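PDB 3ZPY: alginate lyase, family PL7 from Zobellia galactanivorans, which degrades alginate, the uronic-acid polysaccharide of brown algae, probably cutting its chain by beta-elimination, this chain being the catalytic domain of a longer protein. Local coordinates for residues 14-20 against 76-82; 47-51 against 61-66. All blocks are in the same frame, centred on the assembly; numbering follows the deposited sequence.

Both contacts belong to the catalytic domain, a beta-jelly roll of two antiparallel sheets packed face to face. Contact 1 pairs two neighbouring strands in one sheet; contact 2 lies at the edge of the other, where 47-51 leads into its outermost strand. Residues 47-66 fall within the loop that contact 1 closes, and the centres are about 14 Å apart. They meet directly: Phe20 CD1 lies 3.2 Å from Leu66 CD2, and Val77 CG2 packs 3.5 Å from Lys61 O. As in PL7 relatives, the face of contact 1 bearing Lys16, Asn18, Glu78 and Arg80 probably lines the substrate groove. The sodium ion sits about 11 Å from the side chain of Ile17, apart from contact 1.

Contact 1. Residues 14-20 against 76-82; sequences TWKINSF and RVELREM
Leu79 CD1 stands 4.0 Å above one face of the Trp15 indole, displaced toward its rim, while Arg80 N lies in the ring plane at the edge. At the far end of the pairing, the Phe20 ring presents its edge to Val77 CG2 and to the buried Arg76 O, which comes within 3.3 Å of Phe20 CE1. These rings flank two antiparallel strands of the jelly roll, with RVELR at 76-80 matching a sequence motif of family PL7. Four main-chain bonds tie the hydrogen-bonded pairs Lys16-Arg80 and Asn18-Glu78, and a fifth, Met82 N to Thr14 O at 2.9 Å, closes the ladder with its donor well above the carbonyl plane. Trp15, Ile17, Leu79 and Glu81 share the face turned to strand 235-247, between the sheets. There the Trp15 CG lies opposite the carbonyl carbon (chi1 -61°), bringing CE3 to 3.5 Å from Leu79 CB, and the two side chains cross at about a right angle. Beside them Ile17 CG1 runs alongside Leu79 CD2 at 3.7 Å. An alanine at Trp15 would leave Leu79 without the ring it packs on and is likely to open a gap against Leu243 and Val245. Glu81, on this same face, turns its carboxylate away to His247, Trp90 and the backbone of Phe217. Lys16, Asn18, Glu78 and Arg80 occupy the other face, which in PL7 relatives lines the substrate groove. Next to them Met82 bends twice and lays its SD 4.1 Å from Lys16 CB. Glu78 also forms a salt bridge with Lys218, so its OE1 is gripped from two residues: Arg76 NH1 reaches the syn side of that oxygen at 3.0 Å, with OE1 lying in the guanidinium plane.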
ATOM      1  N   THR A  14     -13.446   1.042   9.785  1.00  9.36           N
ATOM      2  CA  THR A  14     -12.250   1.883   9.612  1.00  7.63           C
ATOM      3  C   THR A  14     -11.326   1.498   8.399  1.00  6.23           C
ATOM      4  O   THR A  14     -10.580   2.349   7.923  1.00  7.44           O
ATOM      5  CB  THR A  14     -11.402   2.004  10.930  1.00 10.98           C
ATOM      6  OG1 THR A  14     -11.045   0.689  11.355  1.00  9.52           O
ATOM      7  CG2 THR A  14     -12.206   2.706  12.012  1.00 13.60           C
ATOM      8  N   TRP A  15     -11.341   0.226   8.017  1.00  6.05           N
ATOM      9  CA  TRP A  15     -10.523  -0.236   6.873  1.00  5.21           C
ATOM     10  C   TRP A  15     -11.223  -1.397   6.176  1.00  5.71           C
ATOM     11  O   TRP A  15     -11.758  -2.280   6.826  1.00  7.54           O
ATOM     12  CB  TRP A  15      -9.169  -0.757   7.310  1.00  5.03           C
ATOM     13  CG  TRP A  15      -8.302   0.260   8.015  1.00  4.50           C
ATOM     14  CD1 TRP A  15      -8.238   0.504   9.394  1.00  5.55           C
ATOM     15  CD2 TRP A  15      -7.355   1.190   7.393  1.00  5.16           C
ATOM     16  NE1 TRP A  15      -7.382   1.530   9.641  1.00  5.81           N
ATOM     17  CE2 TRP A  15      -6.821   1.986   8.462  1.00  5.92           C
ATOM     18  CE3 TRP A  15      -6.968   1.475   6.049  1.00  4.63           C
ATOM     19  CZ2 TRP A  15      -5.878   2.975   8.226  1.00  6.89           C
ATOM     20  CZ3 TRP A  15      -6.041   2.455   5.822  1.00  5.49           C
ATOM     21  CH2 TRP A  15      -5.489   3.196   6.889  1.00  5.39           C
ATOM     22  N   LYS A  16     -11.243  -1.361   4.836  1.00  5.67           N
ATOM     23  CA  LYS A  16     -11.653  -2.474   4.054  1.00  5.77           C
ATOM     24  C   LYS A  16     -10.391  -3.271   3.655  1.00  5.89           C
ATOM     25  O   LYS A  16      -9.357  -2.701   3.287  1.00  5.85           O
ATOM     26  CB  LYS A  16     -12.361  -1.944   2.791  1.00  6.57           C
ATOM     27  CG  LYS A  16     -12.646  -2.964   1.706  1.00  8.64           C
ATOM     28  CD  LYS A  16     -13.616  -2.357   0.623  1.00 11.57           C
ATOM     29  CE  LYS A  16     -14.995  -1.793   1.125  1.00 21.24           C
ATOM     30  NZ  LYS A  16     -16.118  -1.274   0.187  1.00 24.71           N
ATOM     31  N   ILE A  17     -10.539  -4.598   3.676  1.00  5.48           N
ATOM     32  CA  ILE A  17      -9.410  -5.506   3.386  1.00  5.38           C
ATOM     33  C   ILE A  17      -9.513  -6.023   1.953  1.00  6.08           C
ATOM     34  O   ILE A  17     -10.451  -6.753   1.631  1.00  7.77           O
ATOM     35  CB  ILE A  17      -9.395  -6.684   4.370  1.00  6.23           C
ATOM     36  CG1 ILE A  17      -9.227  -6.182   5.773  1.00  6.55           C
ATOM     37  CG2 ILE A  17      -8.195  -7.586   4.061  1.00  6.47           C
ATOM     38  CD1 ILE A  17      -9.544  -7.304   6.786  1.00  6.75           C
ATOM     39  N   ASN A  18      -8.504  -5.587   1.134  1.00  6.20           N
ATOM     40  CA  ASN A  18      -8.330  -6.108  -0.253  1.00  6.31           C
ATOM     41  C   ASN A  18      -7.450  -7.376  -0.199  1.00  6.55           C
ATOM     42  O   ASN A  18      -6.352  -7.328   0.329  1.00  6.94           O
ATOM     43  CB  ASN A  18      -7.613  -5.112  -1.186  1.00  8.34           C
ATOM     44  CG  ASN A  18      -8.163  -3.703  -1.202  1.00  8.07           C
ATOM     45  OD1 ASN A  18      -9.370  -3.435  -1.107  1.00 11.50           O
ATOM     46  ND2 ASN A  18      -7.276  -2.801  -1.406  1.00  8.71           N
ATOM     47  N   SER A  19      -7.961  -8.558  -0.599  1.00  5.67           N
ATOM     48  CA  SER A  19      -7.186  -9.772  -0.536  1.00  5.15           C
ATOM     49  C   SER A  19      -7.627 -10.734  -1.565  1.00  6.51           C
ATOM     50  O   SER A  19      -8.460 -10.398  -2.481  1.00  8.25           O
ATOM     51  CB  SER A  19      -7.211 -10.347   0.900  1.00  6.03           C
ATOM     52  OG  SER A  19      -6.212 -11.316   1.078  1.00  6.22           O
ATOM     53  N   PHE A  20      -7.050 -11.931  -1.522  1.00  7.88           N
ATOM     54  CA  PHE A  20      -7.340 -12.964  -2.506  1.00  8.25           C
ATOM     55  C   PHE A  20      -7.869 -14.210  -1.797  1.00  9.18           C
ATOM     56  O   PHE A  20      -7.587 -14.393  -0.594  1.00  9.59           O
ATOM     57  CB  PHE A  20      -6.036 -13.399  -3.239  1.00 10.45           C
ATOM     58  CG  PHE A  20      -5.627 -12.461  -4.337  1.00  7.87           C
ATOM     59  CD1 PHE A  20      -4.929 -11.296  -4.043  1.00  8.34           C
ATOM     60  CD2 PHE A  20      -5.956 -12.760  -5.699  1.00  9.62           C
ATOM     61  CE1 PHE A  20      -4.634 -10.373  -5.044  1.00  8.32           C
ATOM     62  CE2 PHE A  20      -5.635 -11.821  -6.682  1.00 10.39           C
ATOM     63  CZ  PHE A  20      -4.925 -10.673  -6.367  1.00  8.23           C
ATOM     64  N   ARG A  76      -2.481  -6.691  -5.301  1.00  6.50           N
ATOM     65  CA  ARG A  76      -2.246  -6.138  -3.949  1.00  7.40           C
ATOM     66  C   ARG A  76      -2.923  -6.988  -2.929  1.00  6.59           C
ATOM     67  O   ARG A  76      -3.916  -7.677  -3.242  1.00  7.16           O
ATOM     68  CB  ARG A  76      -2.814  -4.695  -3.827  1.00  6.67           C
ATOM     69  CG  ARG A  76      -4.357  -4.653  -3.974  1.00  8.09           C
ATOM     70  CD  ARG A  76      -4.878  -3.230  -4.080  1.00 10.14           C
ATOM     71  NE  ARG A  76      -4.813  -2.728  -5.454  1.00  8.63           N
ATOM     72  CZ  ARG A  76      -4.417  -1.500  -5.821  1.00  7.10           C
ATOM     73  NH1 ARG A  76      -4.073  -0.582  -4.897  1.00 10.52           N
ATOM     74  NH2 ARG A  76      -4.565  -1.159  -7.084  1.00 13.16           N
ATOM     75  N   VAL A  77      -2.433  -6.899  -1.687  1.00  5.13           N
ATOM     76  CA  VAL A  77      -3.141  -7.338  -0.498  1.00  5.63           C
ATOM     77  C   VAL A  77      -2.955  -6.151   0.456  1.00  4.81           C
ATOM     78  O   VAL A  77      -1.845  -5.792   0.742  1.00  5.40           O
ATOM     79  CB  VAL A  77      -2.535  -8.602   0.064  1.00  5.49           C
ATOM     80  CG1 VAL A  77      -3.138  -8.852   1.443  1.00  6.47           C
ATOM     81  CG2 VAL A  77      -2.679  -9.796  -0.875  1.00  6.62           C
ATOM     82  N   GLU A  78      -4.013  -5.452   0.810  1.00  5.07           N
ATOM     83  CA  GLU A  78      -3.862  -4.077   1.333  1.00  6.23           C
ATOM     84  C   GLU A  78      -5.157  -3.632   2.044  1.00  5.38           C
ATOM     85  O   GLU A  78      -6.159  -4.212   1.844  1.00  6.95           O
ATOM     86  CB  GLU A  78      -3.462  -3.190   0.113  1.00 11.81           C
ATOM     87  CG  GLU A  78      -3.077  -1.822   0.268  1.00 12.95           C
ATOM     88  CD  GLU A  78      -2.793  -1.164  -1.035  1.00  9.82           C
ATOM     89  OE1 GLU A  78      -3.589  -1.112  -1.941  1.00 16.32           O
ATOM     90  OE2 GLU A  78      -1.873  -0.421  -0.954  1.00 11.39           O
ATOM     91  N   LEU A  79      -5.047  -2.578   2.844  1.00  3.99           N
ATOM     92  CA  LEU A  79      -6.215  -1.954   3.457  1.00  4.58           C
ATOM     93  C   LEU A  79      -6.567  -0.668   2.753  1.00  4.90           C
ATOM     94  O   LEU A  79      -5.646   0.095   2.326  1.00  6.00           O
ATOM     95  CB  LEU A  79      -5.875  -1.641   4.931  1.00  4.77           C
ATOM     96  CG  LEU A  79      -5.279  -2.797   5.737  1.00  4.48           C
ATOM     97  CD1 LEU A  79      -5.046  -2.309   7.166  1.00  5.47           C
ATOM     98  CD2 LEU A  79      -6.228  -3.966   5.728  1.00  5.62           C
ATOM     99  N   ARG A  80      -7.888  -0.419   2.694  1.00  5.84           N
ATOM    100  CA  ARG A  80      -8.446   0.786   2.124  1.00  5.73           C
ATOM    101  C   ARG A  80      -9.157   1.584   3.203  1.00  5.00           C
ATOM    102  O   ARG A  80     -10.079   1.066   3.796  1.00  5.23           O
ATOM    103  CB  ARG A  80      -9.367   0.371   0.951  1.00  7.06           C
ATOM    104  CG  ARG A  80      -9.889   1.551   0.087  1.00  7.27           C
ATOM    105  CD  ARG A  80     -11.172   2.161   0.607  1.00  8.03           C
ATOM    106  NE  ARG A  80     -11.764   2.949  -0.490  1.00  9.27           N
ATOM    107  CZ  ARG A  80     -12.078   4.254  -0.452  1.00  8.27           C
ATOM    108  NH1 ARG A  80     -11.877   5.016   0.622  1.00  6.96           N
ATOM    109  NH2 ARG A  80     -12.591   4.831  -1.512  1.00  8.64           N
ATOM    110  N   GLU A  81      -8.741   2.821   3.434  1.00  4.87           N
ATOM    111  CA  GLU A  81      -9.330   3.646   4.506  1.00  4.66           C
ATOM    112  C   GLU A  81     -10.816   3.800   4.359  1.00  5.13           C
ATOM    113  O   GLU A  81     -11.317   4.162   3.239  1.00  6.05           O
ATOM    114  CB  GLU A  81      -8.683   5.019   4.492  1.00  4.27           C
ATOM    115  CG  GLU A  81      -9.031   5.846   5.733  1.00  5.59           C
ATOM    116  CD  GLU A  81      -8.727   7.311   5.574  1.00  6.31           C
ATOM    117  OE1 GLU A  81      -8.164   7.707   4.494  1.00  5.25           O
ATOM    118  OE2 GLU A  81      -9.139   8.108   6.469  1.00  7.91           O
ATOM    119  N   MET A  82     -11.535   3.539   5.450  1.00  5.88           N
ATOM    120  CA  MET A  82     -12.987   3.791   5.554  1.00  5.91           C
ATOM    121  C   MET A  82     -13.286   4.900   6.572  1.00  6.25           C
ATOM    122  O   MET A  82     -12.405   5.240   7.370  1.00  7.60           O
ATOM    123  CB  MET A  82     -13.771   2.521   5.824  1.00  6.38           C
ATOM    124  CG  MET A  82     -13.519   1.403   4.788  1.00  7.03           C
ATOM    125  SD  MET A  82     -14.147   1.745   3.159  1.00  8.33           S
ATOM    126  CE  MET A  82     -15.907   1.489   3.436  1.00 11.78           C
TER

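Contact 2. Residues 47-51 against 61-66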
ATOM      1  N   ASP A  47      -5.195 -15.749   6.481  1.00  6.32           N
ATOM      2  CA  ASP A  47      -4.806 -16.733   5.525  1.00  6.46           C
ATOM      3  C   ASP A  47      -3.287 -16.621   5.456  1.00  6.52           C
ATOM      4  O   ASP A  47      -2.763 -15.592   5.055  1.00  5.98           O
ATOM      5  CB  ASP A  47      -5.434 -16.447   4.152  1.00  8.41           C
ATOM      6  CG  ASP A  47      -5.065 -17.439   3.083  1.00  8.01           C
ATOM      7  OD1 ASP A  47      -4.060 -18.197   3.187  1.00  9.09           O
ATOM      8  OD2 ASP A  47      -5.782 -17.484   2.071  1.00 10.06           O
ATOM      9  N   ASP A  48      -2.580 -17.678   5.812  1.00  7.46           N
ATOM     10  CA  ASP A  48      -1.121 -17.596   5.808  1.00  8.44           C
ATOM     11  C   ASP A  48      -0.507 -17.368   4.487  1.00  7.74           C
ATOM     12  O   ASP A  48       0.658 -16.982   4.438  1.00  8.80           O
ATOM     13  CB  ASP A  48      -0.559 -18.943   6.348  1.00 11.34           C
ATOM     14  CG  ASP A  48      -0.737 -19.104   7.838  1.00 11.29           C
ATOM     15  OD1 ASP A  48      -1.310 -18.139   8.494  1.00 11.11           O
ATOM     16  OD2 ASP A  48      -0.364 -20.214   8.378  1.00 19.03           O
ATOM     17  N   ASN A  49      -1.288 -17.494   3.394  1.00  7.31           N
ATOM     18  CA  ASN A  49      -0.686 -17.215   2.108  1.00  6.41           C
ATOM     19  C   ASN A  49      -0.635 -15.679   1.838  1.00  6.29           C
ATOM     20  O   ASN A  49       0.118 -15.220   0.988  1.00  6.04           O
ATOM     21  CB  ASN A  49      -1.478 -17.829   0.982  1.00  7.65           C
ATOM     22  CG  ASN A  49      -1.265 -19.350   0.851  1.00 10.91           C
ATOM     23  OD1 ASN A  49      -2.235 -20.094   0.707  1.00 18.32           O
ATOM     24  ND2 ASN A  49      -0.059 -19.792   1.092  1.00 11.01           N
ATOM     25  N   TYR A  50      -1.530 -14.914   2.505  1.00  5.92           N
ATOM     26  CA  TYR A  50      -1.799 -13.494   2.132  1.00  5.68           C
ATOM     27  C   TYR A  50      -1.790 -12.469   3.253  1.00  5.22           C
ATOM     28  O   TYR A  50      -1.323 -11.345   3.072  1.00  4.90           O
ATOM     29  CB  TYR A  50      -3.181 -13.361   1.453  1.00  5.91           C
ATOM     30  CG  TYR A  50      -3.318 -14.205   0.199  1.00  5.67           C
ATOM     31  CD1 TYR A  50      -2.374 -14.117  -0.867  1.00  6.98           C
ATOM     32  CD2 TYR A  50      -4.330 -15.161   0.106  1.00  6.56           C
ATOM     33  CE1 TYR A  50      -2.531 -14.939  -1.958  1.00  8.36           C
ATOM     34  CE2 TYR A  50      -4.494 -15.984  -0.996  1.00  8.42           C
ATOM     35  CZ  TYR A  50      -3.580 -15.890  -2.030  1.00  7.12           C
ATOM     36  OH  TYR A  50      -3.737 -16.674  -3.151  1.00  9.18           O
ATOM     37  N   PHE A  51      -2.427 -12.820   4.361  1.00  4.45           N
ATOM     38  CA  PHE A  51      -2.839 -11.831   5.350  1.00  4.52           C
ATOM     39  C   PHE A  51      -2.920 -12.552   6.670  1.00  4.59           C
ATOM     40  O   PHE A  51      -3.881 -13.325   6.901  1.00  5.61           O
ATOM     41  CB  PHE A  51      -4.232 -11.225   4.948  1.00  5.37           C
ATOM     42  CG  PHE A  51      -4.712 -10.146   5.920  1.00  4.99           C
ATOM     43  CD1 PHE A  51      -4.215  -8.837   5.849  1.00  7.16           C
ATOM     44  CD2 PHE A  51      -5.675 -10.447   6.866  1.00  5.49           C
ATOM     45  CE1 PHE A  51      -4.683  -7.861   6.713  1.00  7.68           C
ATOM     46  CE2 PHE A  51      -6.150  -9.470   7.698  1.00  6.46           C
ATOM     47  CZ  PHE A  51      -5.675  -8.195   7.633  1.00  7.20           C
ATOM     48  N   LYS A  61       1.170 -10.443   2.220  1.00  4.13           N
ATOM     49  CA  LYS A  61       2.034 -11.220   1.314  1.00  4.12           C
ATOM     50  C   LYS A  61       1.305 -11.302  -0.078  1.00  5.28           C
ATOM     51  O   LYS A  61       0.138 -11.791  -0.142  1.00  6.13           O
ATOM     52  CB  LYS A  61       2.199 -12.684   1.941  1.00  4.88           C
ATOM     53  CG  LYS A  61       3.254 -13.475   1.223  1.00  5.77           C
ATOM     54  CD  LYS A  61       3.563 -14.785   1.911  1.00  7.93           C
ATOM     55  CE  LYS A  61       4.668 -15.539   1.247  1.00  8.64           C
ATOM     56  NZ  LYS A  61       5.071 -16.695   2.079  1.00 10.42           N
ATOM     57  N   CYS A  62       1.996 -10.800  -1.090  1.00  5.15           N
ATOM     58  CA  CYS A  62       1.398 -10.747  -2.442  1.00  5.77           C
ATOM     59  C   CYS A  62       2.401 -11.277  -3.441  1.00  5.75           C
ATOM     60  O   CYS A  62       3.616 -11.143  -3.245  1.00  7.10           O
ATOM     61  CB  CYS A  62       0.917  -9.270  -2.719  1.00  5.74           C
ATOM     62  SG  CYS A  62      -0.081  -9.125  -4.199  1.00  7.76           S
ATOM     63  N   TYR A  63       1.907 -11.860  -4.522  1.00  6.66           N
ATOM     64  CA  TYR A  63       2.769 -12.645  -5.386  1.00  6.51           C
ATOM     65  C   TYR A  63       2.749 -12.077  -6.786  1.00  7.34           C
ATOM     66  O   TYR A  63       1.693 -11.635  -7.257  1.00  7.28           O
ATOM     67  CB  TYR A  63       2.311 -14.145  -5.477  1.00  7.23           C
ATOM     68  CG  TYR A  63       2.254 -14.798  -4.127  1.00  7.22           C
ATOM     69  CD1 TYR A  63       1.187 -14.514  -3.243  1.00  8.44           C
ATOM     70  CD2 TYR A  63       3.226 -15.765  -3.762  1.00  7.07           C
ATOM     71  CE1 TYR A  63       1.115 -15.045  -1.981  1.00  9.45           C
ATOM     72  CE2 TYR A  63       3.151 -16.338  -2.461  1.00  7.09           C
ATOM     73  CZ  TYR A  63       2.037 -16.036  -1.651  1.00  7.22           C
ATOM     74  OH  TYR A  63       2.017 -16.543  -0.362  1.00  8.75           O
ATOM     75  N   ARG A  64       3.917 -12.085  -7.422  1.00  7.44           N
ATOM     76  CA  ARG A  64       4.014 -11.792  -8.866  1.00  8.40           C
ATOM     77  C   ARG A  64       3.015 -12.691  -9.590  1.00  9.91           C
ATOM     78  O   ARG A  64       2.916 -13.914  -9.324  1.00  8.43           O
ATOM     79  CB  ARG A  64       5.442 -12.233  -9.285  1.00  8.74           C
ATOM     80  CG  ARG A  64       5.827 -11.916 -10.748  1.00  8.11           C
ATOM     81  CD  ARG A  64       7.254 -12.418 -10.985  1.00  8.22           C
ATOM     82  NE  ARG A  64       7.865 -11.873 -12.215  1.00  9.44           N
ATOM     83  CZ  ARG A  64       7.980 -12.517 -13.373  1.00  9.47           C
ATOM     84  NH1 ARG A  64       7.365 -13.672 -13.596  1.00 11.97           N
ATOM     85  NH2 ARG A  64       8.710 -11.984 -14.346  1.00 12.83           N
ATOM     86  N   GLY A  65       2.235 -12.083 -10.513  1.00  9.48           N
ATOM     87  CA  GLY A  65       1.308 -12.897 -11.357  1.00 12.62           C
ATOM     88  C   GLY A  65       0.064 -13.388 -10.605  1.00  9.53           C
ATOM     89  O   GLY A  65      -0.671 -14.129 -11.197  1.00 13.02           O
ATOM     90  N   LEU A  66      -0.129 -12.999  -9.311  1.00  9.29           N
ATOM     91  CA  LEU A  66      -1.261 -13.443  -8.547  1.00 11.38           C
ATOM     92  C   LEU A  66      -2.541 -12.956  -9.223  1.00 11.97           C
ATOM     93  O   LEU A  66      -2.746 -11.748  -9.450  1.00 12.32           O
ATOM     94  CB  LEU A  66      -1.158 -12.899  -7.168  1.00  9.02           C
ATOM     95  CG  LEU A  66      -2.170 -13.386  -6.083  1.00  9.28           C
ATOM     96  CD1 LEU A  66      -2.075 -14.907  -5.866  1.00 12.41           C
ATOM     97  CD2 LEU A  66      -2.080 -12.630  -4.735  1.00  9.03           C
TER
HETATM   98  O   HOH W   1       2.824 -18.192   2.960  1.00 18.06           O
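Tyr50 and Tyr63 each place CG opposite the carbonyl carbon and beside the backbone N (chi1 -59° and -57°), which brings their rims together from the two segments. Tyr50 CE1 meets Tyr63 CE1 at 3.6 Å. The planes stand at 90°, yet neither ring lies over the face of the other, so this is contact of rim with rim and not a T-shaped stack. On one face of the Tyr50 ring rests Asn49 CB, over the centre; at the edge, in plane, Lys61 O approaches CD1 to 3.5 Å. Leu66 reaches the same ring from the turn that follows the strand, its CD2 lying 3.6 Å from Tyr50 CE1. The phenol end of Tyr50 is held by Gly22 O, from the stretch just beyond strand 15-21. Tyr63 uses its hydroxyl differently: OH donates to Asn49 O at 2.7 Å, in the carbonyl plane and on a lone pair. That carbonyl also lies against the aliphatic part of Lys61, whose chain runs on fully extended. The approach to strand 51-53 is shaped by a classic beta bulge, with Tyr50 and Phe51 both facing Asp47, and by an Asx turn in which Asp47 OD1 accepts from Asn49 N. From this bulge Tyr50 O takes the nearly straight bond of Lys61 N, 2.8 Å long, fastening the residue just before the edge strand to strand 58-63. A type II turn from Tyr63 to Leu66, with Gly65 at positive phi, carries Leu66 back toward Tyr50, whose ring it meets obliquely. One water joins Lys61 NZ, at 2.8 Å, to Asp48 O. With a phenol donating to one carbonyl and an ammonium reaching the preceding one through water, side-chain links probably add to that main-chain bond in holding the loop.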